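Local coordinates for botulinum neurotoxin type G (Clostridium botulinum, PDB 3MPP), which targets the neurotoxin to host nerve cells through its receptor-binding domain, so that the protease light chain can be delivered into the cytosol, at residues K227-N232 / Q421-D426; I69-R74 / K199-F204. The protein carries 4 engineered substitutions. One frame throughout, in Å; residues are numbered along the deposited sequence.

Contact 1. Residues K227-N232 / Q421-D426; sequences KDFWGN and QFIPVD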
loop_
_atom_site.group_PDB
_atom_site.type_symbol
_atom_site.label_atom_id
_atom_site.label_comp_id
_atom_site.label_asym_id
_atom_site.label_seq_id
_atom_site.Cartn_x
_atom_site.Cartn_y
_atom_site.Cartn_z
ATOM N N LYS A 227 -5.387 -6.368 -3.430
ATOM C CA LYS A 227 -5.250 -4.986 -3.039
ATOM C C LYS A 227 -4.919 -4.099 -4.221
ATOM O O LYS A 227 -4.489 -4.592 -5.256
ATOM C CB LYS A 227 -4.143 -4.883 -1.987
ATOM C CG LYS A 227 -4.642 -5.313 -0.599
ATOM C CD LYS A 227 -3.547 -5.912 0.226
ATOM C CE LYS A 227 -4.161 -6.736 1.360
ATOM N NZ LYS A 227 -3.349 -7.944 1.641
ATOM N N ASP A 228 -5.104 -2.791 -4.043
ATOM C CA ASP A 228 -4.660 -1.803 -5.029
ATOM C C ASP A 228 -3.238 -1.311 -4.715
ATOM O O ASP A 228 -2.603 -1.758 -3.753
ATOM C CB ASP A 228 -5.676 -0.640 -5.172
ATOM C CG ASP A 228 -5.792 0.233 -3.910
ATOM O OD1 ASP A 228 -4.898 0.195 -3.042
ATOM O OD2 ASP A 228 -6.784 0.978 -3.800
ATOM N N PHE A 229 -2.732 -0.429 -5.572
ATOM C CA PHE A 229 -1.384 0.114 -5.488
ATOM C C PHE A 229 -1.130 0.748 -4.109
ATOM O O PHE A 229 0.001 0.743 -3.610
ATOM C CB PHE A 229 -1.273 1.169 -6.591
ATOM C CG PHE A 229 0.089 1.800 -6.749
ATOM C CD1 PHE A 229 1.087 1.165 -7.485
ATOM C CD2 PHE A 229 0.330 3.074 -6.260
ATOM C CE1 PHE A 229 2.304 1.781 -7.695
ATOM C CE2 PHE A 229 1.555 3.695 -6.451
ATOM C CZ PHE A 229 2.547 3.043 -7.169
ATOM N N TRP A 230 -2.176 1.314 -3.501
ATOM C CA TRP A 230 -2.019 1.994 -2.203
ATOM C C TRP A 230 -2.084 1.017 -1.017
ATOM O O TRP A 230 -1.754 1.376 0.116
ATOM C CB TRP A 230 -3.073 3.097 -2.042
ATOM C CG TRP A 230 -3.133 4.018 -3.227
ATOM C CD1 TRP A 230 -4.203 4.217 -4.060
ATOM C CD2 TRP A 230 -2.075 4.858 -3.724
ATOM N NE1 TRP A 230 -3.879 5.139 -5.036
ATOM C CE2 TRP A 230 -2.579 5.542 -4.855
ATOM C CE3 TRP A 230 -0.755 5.091 -3.328
ATOM C CZ2 TRP A 230 -1.809 6.439 -5.592
ATOM C CZ3 TRP A 230 0.011 5.992 -4.057
ATOM C CH2 TRP A 230 -0.521 6.661 -5.173
ATOM N N GLY A 231 -2.525 -0.209 -1.280
ATOM C CA GLY A 231 -2.657 -1.221 -0.242
ATOM C C GLY A 231 -4.055 -1.388 0.331
ATOM O O GLY A 231 -4.222 -2.066 1.341
ATOM N N ASN A 232 -5.052 -0.754 -0.287
ATOM C CA ASN A 232 -6.449 -0.978 0.092
ATOM C C ASN A 232 -7.094 -2.078 -0.749
ATOM O O ASN A 232 -6.595 -2.416 -1.827
ATOM C CB ASN A 232 -7.251 0.319 -0.050
ATOM C CG ASN A 232 -6.954 1.293 1.060
ATOM O OD1 ASN A 232 -6.722 0.887 2.198
ATOM N ND2 ASN A 232 -6.955 2.578 0.741
ATOM N N GLN A 421 -0.316 -3.935 -10.715
ATOM C CA GLN A 421 -1.074 -3.270 -9.661
ATOM C C GLN A 421 -2.039 -2.272 -10.275
ATOM O O GLN A 421 -1.770 -1.687 -11.332
ATOM C CB GLN A 421 -0.134 -2.565 -8.675
ATOM C CG GLN A 421 0.830 -3.531 -7.961
ATOM C CD GLN A 421 1.720 -2.825 -6.966
ATOM O OE1 GLN A 421 1.292 -1.887 -6.293
ATOM N NE2 GLN A 421 2.966 -3.281 -6.854
ATOM N N PHE A 422 -3.168 -2.093 -9.610
ATOM C CA PHE A 422 -4.194 -1.169 -10.059
ATOM C C PHE A 422 -4.135 0.126 -9.235
ATOM O O PHE A 422 -4.143 0.089 -7.995
ATOM C CB PHE A 422 -5.567 -1.827 -9.931
ATOM C CG PHE A 422 -5.796 -2.972 -10.923
ATOM C CD1 PHE A 422 -6.329 -2.728 -12.188
ATOM C CD2 PHE A 422 -5.477 -4.280 -10.586
ATOM C CE1 PHE A 422 -6.544 -3.765 -13.099
ATOM C CE2 PHE A 422 -5.693 -5.338 -11.496
ATOM C CZ PHE A 422 -6.224 -5.072 -12.752
ATOM N N ILE A 423 -4.099 1.263 -9.921
ATOM C CA ILE A 423 -3.919 2.561 -9.261
ATOM C C ILE A 423 -5.166 3.446 -9.398
ATOM O O ILE A 423 -5.440 3.974 -10.468
ATOM C CB ILE A 423 -2.713 3.343 -9.862
ATOM C CG1 ILE A 423 -1.489 2.442 -10.019
ATOM C CG2 ILE A 423 -2.376 4.549 -8.992
ATOM C CD1 ILE A 423 -0.232 3.219 -10.526
ATOM N N PRO A 424 -5.938 3.592 -8.308
ATOM C CA PRO A 424 -7.010 4.589 -8.313
ATOM C C PRO A 424 -6.474 5.974 -7.979
ATOM O O PRO A 424 -5.474 6.088 -7.263
ATOM C CB PRO A 424 -7.922 4.140 -7.166
ATOM C CG PRO A 424 -7.018 3.311 -6.240
ATOM C CD PRO A 424 -5.756 2.949 -6.990
ATOM N N VAL A 425 -7.143 7.014 -8.474
ATOM C CA VAL A 425 -6.822 8.381 -8.078
ATOM C C VAL A 425 -7.099 8.526 -6.587
ATOM O O VAL A 425 -8.192 8.206 -6.133
ATOM C CB VAL A 425 -7.683 9.423 -8.827
ATOM C CG1 VAL A 425 -7.328 10.821 -8.340
ATOM C CG2 VAL A 425 -7.495 9.303 -10.335
ATOM N N ASP A 426 -6.111 9.002 -5.831
ATOM C CA ASP A 426 -6.213 9.039 -4.375
ATOM C C ASP A 426 -5.856 10.449 -3.926
ATOM O O ASP A 426 -4.981 11.071 -4.520
ATOM C CB ASP A 426 -5.234 8.021 -3.762
ATOM C CG ASP A 426 -5.339 7.937 -2.251
ATOM O OD1 ASP A 426 -6.252 7.248 -1.739
ATOM O OD2 ASP A 426 -4.489 8.542 -1.569
HETATM O O HOH W 1 -2.973 -3.860 -7.271
#
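Trp230 points its indole N-H at the carbonyl of Pro424: NE1 to O is 2.9 Å, nearly straight at 173°, with the acceptor in the plane of the ring. The same indole is boxed in further. CD1 slides past Pro424 CD at 3.6 Å, while Asp426 CB lies over one face near the rim, 3.4 Å from Trp230 NE1; Phe229 CD2 takes the opposite face. Phe229 has its CG anti to the backbone N (chi1 -176°), which lays the phenyl alongside Ile423. CD1 of that isoleucine sits over the ring face in a CH-pi contact, 4.0 Å from the centroid, and Ile423 CG2 reaches on to Trp230 CZ2. At the main chain, Phe229 N donates to Phe422 O at 2.9 Å, and two residues earlier a water accepts from Phe422 N and donates to Lys227 O.

The turn itself is shaped by Asp228. Its carboxylate folds inward between the backbone N and carbonyl carbon (chi1 67°), and OD1 accepts from Asn232 N at 2.9 Å and, weakly, from Trp230 N. Farther out, Gln421 NE2 bonds Asn362, and Asp426 OD2 is held by Asn141 and Gly428 N. The result is a type I beta turn, Asp228 to Gly231, docked on the last strand of the C-terminal receptor-binding subdomain, a beta-trefoil, and on the loop after it, where that subdomain meets the N-terminal one.

Contact 2. Residues I69-R74 / K199-F204; sequences INFWVR and KDFNIF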
loop_
_atom_site.group_PDB
_atom_site.type_symbol
_atom_site.label_atom_id
_atom_site.label_comp_id
_atom_site.label_asym_id
_atom_site.label_seq_id
_atom_site.Cartn_x
_atom_site.Cartn_y
_atom_site.Cartn_z
ATOM N N ILE A 69 5.759 -1.980 19.740
ATOM C CA ILE A 69 4.660 -1.236 19.151
ATOM C C ILE A 69 4.551 -1.657 17.693
ATOM O O ILE A 69 5.565 -1.723 16.993
ATOM C CB ILE A 69 4.932 0.273 19.174
ATOM C CG1 ILE A 69 5.127 0.764 20.606
ATOM C CG2 ILE A 69 3.793 1.034 18.496
ATOM C CD1 ILE A 69 3.950 0.482 21.504
ATOM N N ASN A 70 3.330 -1.938 17.244
ATOM C CA ASN A 70 3.087 -2.350 15.858
ATOM C C ASN A 70 1.841 -1.666 15.324
ATOM O O ASN A 70 0.810 -1.603 15.998
ATOM C CB ASN A 70 2.959 -3.880 15.766
ATOM C CG ASN A 70 2.451 -4.368 14.399
ATOM O OD1 ASN A 70 3.063 -4.120 13.347
ATOM N ND2 ASN A 70 1.340 -5.092 14.421
ATOM N N PHE A 71 1.957 -1.112 14.123
ATOM C CA PHE A 71 0.824 -0.531 13.431
ATOM C C PHE A 71 1.225 -0.283 11.984
ATOM O O PHE A 71 2.411 -0.313 11.642
ATOM C CB PHE A 71 0.367 0.776 14.093
ATOM C CG PHE A 71 1.396 1.864 14.063
ATOM C CD1 PHE A 71 1.402 2.803 13.042
ATOM C CD2 PHE A 71 2.356 1.955 15.054
ATOM C CE1 PHE A 71 2.360 3.810 13.004
ATOM C CE2 PHE A 71 3.309 2.955 15.027
ATOM C CZ PHE A 71 3.312 3.885 13.992
ATOM N N TRP A 72 0.231 -0.058 11.137
ATOM C CA TRP A 72 0.492 0.287 9.746
ATOM C C TRP A 72 0.111 1.743 9.602
ATOM O O TRP A 72 -0.777 2.224 10.313
ATOM C CB TRP A 72 -0.363 -0.559 8.810
ATOM C CG TRP A 72 -0.064 -2.028 8.826
ATOM C CD1 TRP A 72 -0.071 -2.869 9.912
ATOM C CD2 TRP A 72 0.240 -2.844 7.687
ATOM N NE1 TRP A 72 0.227 -4.154 9.514
ATOM C CE2 TRP A 72 0.421 -4.164 8.152
ATOM C CE3 TRP A 72 0.394 -2.582 6.319
ATOM C CZ2 TRP A 72 0.743 -5.220 7.296
ATOM C CZ3 TRP A 72 0.703 -3.642 5.467
ATOM C CH2 TRP A 72 0.876 -4.940 5.961
ATOM N N VAL A 73 0.787 2.444 8.700
ATOM C CA VAL A 73 0.549 3.866 8.504
ATOM C C VAL A 73 0.465 4.184 7.006
ATOM O O VAL A 73 1.107 3.518 6.193
ATOM C CB VAL A 73 1.668 4.706 9.182
ATOM C CG1 VAL A 73 3.018 4.439 8.526
ATOM C CG2 VAL A 73 1.335 6.189 9.155
ATOM N N ARG A 74 -0.346 5.184 6.652
ATOM C CA ARG A 74 -0.408 5.703 5.282
ATOM C C ARG A 74 -0.290 7.205 5.355
ATOM O O ARG A 74 -1.167 7.860 5.907
ATOM C CB ARG A 74 -1.765 5.417 4.636
ATOM C CG ARG A 74 -1.876 4.194 3.799
ATOM C CD ARG A 74 -3.152 4.283 2.967
ATOM N NE ARG A 74 -2.895 5.057 1.777
ATOM C CZ ARG A 74 -3.813 5.633 1.007
ATOM N NH1 ARG A 74 -5.112 5.563 1.272
ATOM N NH2 ARG A 74 -3.401 6.293 -0.047
ATOM N N LYS A 199 -3.850 1.883 10.899
ATOM C CA LYS A 199 -4.643 0.677 11.059
ATOM C C LYS A 199 -3.841 -0.345 11.850
ATOM O O LYS A 199 -2.624 -0.229 11.970
ATOM C CB LYS A 199 -5.039 0.084 9.693
ATOM C CG LYS A 199 -3.889 -0.567 8.929
ATOM C CD LYS A 199 -4.399 -1.266 7.658
ATOM C CE LYS A 199 -3.264 -1.676 6.732
ATOM N NZ LYS A 199 -3.735 -2.582 5.619
ATOM N N ASP A 200 -4.543 -1.335 12.393
ATOM C CA ASP A 200 -3.919 -2.445 13.106
ATOM C C ASP A 200 -2.967 -1.990 14.198
ATOM O O ASP A 200 -1.848 -2.490 14.275
ATOM C CB ASP A 200 -3.159 -3.345 12.124
ATOM C CG ASP A 200 -4.069 -4.012 11.114
ATOM O OD1 ASP A 200 -5.255 -4.239 11.432
ATOM O OD2 ASP A 200 -3.593 -4.316 10.002
ATOM N N PHE A 201 -3.388 -1.050 15.042
ATOM C CA PHE A 201 -2.508 -0.638 16.128
ATOM C C PHE A 201 -2.524 -1.665 17.261
ATOM O O PHE A 201 -3.589 -2.051 17.750
ATOM C CB PHE A 201 -2.842 0.755 16.666
ATOM C CG PHE A 201 -1.896 1.212 17.745
ATOM C CD1 PHE A 201 -0.775 1.959 17.431
ATOM C CD2 PHE A 201 -2.109 0.856 19.071
ATOM C CE1 PHE A 201 0.107 2.360 18.422
ATOM C CE2 PHE A 201 -1.232 1.256 20.060
ATOM C CZ PHE A 201 -0.126 2.007 19.738
ATOM N N ASN A 202 -1.329 -2.096 17.661
ATOM C CA ASN A 202 -1.149 -3.113 18.690
ATOM C C ASN A 202 0.004 -2.773 19.610
ATOM O O ASN A 202 1.045 -2.302 19.156
ATOM C CB ASN A 202 -0.834 -4.472 18.058
ATOM C CG ASN A 202 -2.012 -5.072 17.337
ATOM O OD1 ASN A 202 -2.105 -4.999 16.110
ATOM N ND2 ASN A 202 -2.913 -5.689 18.091
ATOM N N ILE A 203 -0.180 -3.049 20.899
ATOM C CA ILE A 203 0.888 -2.961 21.880
ATOM C C ILE A 203 1.199 -4.355 22.403
ATOM O O ILE A 203 0.283 -5.119 22.700
ATOM C CB ILE A 203 0.446 -2.148 23.101
ATOM C CG1 ILE A 203 -0.085 -0.780 22.677
ATOM C CG2 ILE A 203 1.597 -2.015 24.086
ATOM C CD1 ILE A 203 0.972 0.282 22.641
ATOM N N PHE A 204 2.483 -4.679 22.536
ATOM C CA PHE A 204 2.889 -5.946 23.148
ATOM C C PHE A 204 3.753 -5.722 24.383
ATOM O O PHE A 204 4.569 -4.800 24.424
ATOM C CB PHE A 204 3.622 -6.831 22.140
ATOM C CG PHE A 204 2.763 -7.268 20.991
ATOM C CD1 PHE A 204 1.973 -8.399 21.094
ATOM C CD2 PHE A 204 2.739 -6.542 19.809
ATOM C CE1 PHE A 204 1.179 -8.805 20.042
ATOM C CE2 PHE A 204 1.946 -6.939 18.755
ATOM C CZ PHE A 204 1.164 -8.076 18.872
#
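Lys199 runs extended across Trp72, its CG 3.5 Å from Trp72 CB and its CE 3.7 Å from the same atom. NZ ends over one face in an off-centre cation-pi contact, 4.7 Å from the centroid of the six-membered ring. Asp200 lies beside the same tryptophan with its carboxylate plane at 82° to the ring, and OD2 is 3.8 Å from Trp72 CD1. On the face that carries Ile69 and Ile203, Phe71 and Phe201 lie with their planes 28° apart but slid so far that they barely overlap; Phe201 CD1 instead rests on Phe71 CB at 3.7 Å, and its CE1 on Ile69 CG2.

Asn70 and Asn202 exchange two hydrogen bonds, as do Trp72 and Lys199, but the register slips by one between the pairs. The beta bulge sets Asp200 and Phe201 against Phe71, and Asp200, with its positive phi (52°), has its carbonyl O 3.4 Å from Phe71 CA in a CA-H...O contact.

Strand 67-74 is paired on its other edge with strand 144-150, and strand 195-204 with strands 3-10 and 39-43. Gln220 of helix 210-220 accepts from Trp72 NE1, while Phe184 meets Phe201 edge-to-face from the second sheet of the N-terminal subdomain.

How the contacts relate
From the N terminus, the chain first lays down 69-74 and returns to it with 199-204, so contact 2 closes a loop of 124 intervening residues within the N-terminal receptor-binding subdomain. Helix 210-220 then leads towards 227-232. A further 188 residues, nearly the whole C-terminal subdomain, pass before 421-426 closes contact 1. The two loops follow in series and neither nest nor cross. Their centres lie about 21 Å apart, yet their ends touch: Arg74, the last residue of 69-74, forms a salt bridge through NH2 to Asp426 OD2 at 2.9 Å and also packs on Trp230 and Asn232, joining the two subdomains at their interface.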